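Local coordinates for RNA-binding protein Lsm (Halobacterium salinarum R1, PDB 6TFL) that probably binds RNA as a ring of seven identical subunits, with sites for uridine and calcium ions, at residues R22-D27 / N56-K61. Sequence-based numbering, arbitrary orientation.
Sequences RLKDGD and NVVTIK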
# COMPACT_ATOMS: atom_id res chain seq x y z
N ARG A 22 -14.36 13.25 4.91
CA ARG A 22 -14.83 12.07 5.61
C ARG A 22 -13.74 11.00 5.58
O ARG A 22 -13.21 10.68 4.51
CB ARG A 22 -16.13 11.56 5.00
CG ARG A 22 -16.67 10.27 5.62
CD ARG A 22 -18.02 9.87 4.98
NE ARG A 22 -17.93 8.66 4.16
CZ ARG A 22 -18.50 8.53 2.96
NH1 ARG A 22 -19.18 9.55 2.44
NH2 ARG A 22 -18.39 7.39 2.28
N LEU A 23 -13.42 10.45 6.74
CA LEU A 23 -12.34 9.48 6.89
C LEU A 23 -12.85 8.04 6.90
O LEU A 23 -14.03 7.78 7.13
CB LEU A 23 -11.53 9.76 8.16
CG LEU A 23 -10.96 11.17 8.20
CD1 LEU A 23 -9.93 11.28 9.30
CD2 LEU A 23 -10.36 11.53 6.85
N LYS A 24 -11.94 7.10 6.65
CA LYS A 24 -12.31 5.69 6.60
C LYS A 24 -12.90 5.22 7.92
O LYS A 24 -13.75 4.32 7.92
CB LYS A 24 -11.11 4.82 6.23
CG LYS A 24 -10.61 5.10 4.84
CD LYS A 24 -9.41 4.24 4.48
CE LYS A 24 -8.96 4.59 3.07
NZ LYS A 24 -7.84 3.73 2.65
N ASP A 25 -12.49 5.81 9.04
CA ASP A 25 -13.06 5.42 10.33
C ASP A 25 -14.47 5.95 10.54
O ASP A 25 -15.11 5.58 11.53
CB ASP A 25 -12.15 5.87 11.48
CG ASP A 25 -11.64 7.31 11.31
OD1 ASP A 25 -12.47 8.24 11.26
OD2 ASP A 25 -10.40 7.51 11.22
N GLY A 26 -14.97 6.80 9.64
CA GLY A 26 -16.29 7.38 9.75
C GLY A 26 -16.34 8.78 10.30
O GLY A 26 -17.41 9.40 10.27
N ASP A 27 -15.23 9.32 10.81
CA ASP A 27 -15.21 10.69 11.30
C ASP A 27 -15.31 11.66 10.14
O ASP A 27 -14.95 11.35 9.00
CB ASP A 27 -13.94 10.97 12.10
CG ASP A 27 -13.88 10.19 13.41
OD1 ASP A 27 -14.79 9.36 13.66
OD2 ASP A 27 -12.92 10.42 14.19
N ASN A 56 -6.21 8.25 4.84
CA ASN A 56 -7.44 8.06 5.60
C ASN A 56 -8.69 8.62 4.91
O ASN A 56 -9.80 8.39 5.40
CB ASN A 56 -7.33 8.70 6.98
CG ASN A 56 -6.06 8.29 7.72
OD1 ASN A 56 -5.99 7.18 8.23
ND2 ASN A 56 -5.06 9.18 7.76
N VAL A 57 -8.53 9.35 3.81
CA VAL A 57 -9.65 10.07 3.21
C VAL A 57 -10.50 9.13 2.38
O VAL A 57 -9.99 8.30 1.62
CB VAL A 57 -9.12 11.24 2.36
CG1 VAL A 57 -10.29 11.94 1.65
CG2 VAL A 57 -8.32 12.20 3.23
N VAL A 58 -11.82 9.22 2.55
CA VAL A 58 -12.77 8.56 1.67
C VAL A 58 -13.27 9.58 0.65
O VAL A 58 -13.04 9.44 -0.55
CB VAL A 58 -13.94 7.95 2.45
CG1 VAL A 58 -14.88 7.22 1.51
CG2 VAL A 58 -13.42 7.01 3.52
N THR A 59 -13.93 10.64 1.13
CA THR A 59 -14.43 11.69 0.26
C THR A 59 -14.08 13.07 0.81
O THR A 59 -13.96 13.27 2.03
CB THR A 59 -15.96 11.62 0.08
OG1 THR A 59 -16.60 11.84 1.34
CG2 THR A 59 -16.39 10.25 -0.49
N ILE A 60 -13.92 14.03 -0.10
CA ILE A 60 -13.90 15.45 0.23
C ILE A 60 -15.06 16.11 -0.50
O ILE A 60 -15.26 15.87 -1.69
CB ILE A 60 -12.57 16.12 -0.15
CG1 ILE A 60 -11.39 15.43 0.54
CG2 ILE A 60 -12.62 17.64 0.15
CD1 ILE A 60 -10.03 15.88 0.06
N LYS A 61 -15.83 16.94 0.21
CA LYS A 61 -16.96 17.65 -0.39
C LYS A 61 -16.74 19.15 -0.30
O LYS A 61 -16.97 19.75 0.76
CB LYS A 61 -18.28 17.26 0.28
CG LYS A 61 -18.67 15.79 0.09
CD LYS A 61 -20.10 15.53 0.53
CE LYS A 61 -20.48 14.05 0.34
NZ LYS A 61 -19.76 13.09 1.27
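A classic beta bulge interrupts the antiparallel pairing of strands 18-23 and 57-61 of the Sm fold, with Val58 and Thr59 both set against Arg22. Arg22 N donates an almost straight bond to Thr59 O (2.9 Å), while Arg22 O takes the N-H of Val58 at 2.8 Å and, weakly, that of Thr59. The extra residue turns the chain at Val58, and the register moves by one, pairing Leu23 with Val57. Beyond it, Lys24 N reaches Asn56 O at 2.8 Å as segment 22-27 enters its type I turn.

The Arg22 chain leaves on the face it shares with Thr59, its CG anti to the backbone N (chi1 177°), then bends at chi3. Its guanidinium carries Thr59 CG2 over one face, its NH2 lies 3.6 Å from Val58 CG1, and Lys61 NZ stands at its edge. The two like charges are probably eased by Asp25 and Asp27 of a neighbouring subunit, long and weak ion partners of NH2. Cut back to alanine, this position would probably lose the guanidinium contacts to Val58 CG1 and Thr59 and leave those aspartates without this distant partner.

Leucine suits the buried place of Leu23: Leu23 CD2 lies 4.2 Å from Val57 CG2, and the side chain also touches Ile52 and Phe29. Lysine suits the exposed position of Lys24, where the extended chain carries NZ to a salt bridge with Asp55 of the neighbouring subunit, and that subunit also continues the sheet at Thr59 and Ile60. Branched Val58 reaches two residues with its methyls: CG1 meets the Arg22 guanidinium, and Val58 CG2 rests 3.6 Å from Lys24 CG.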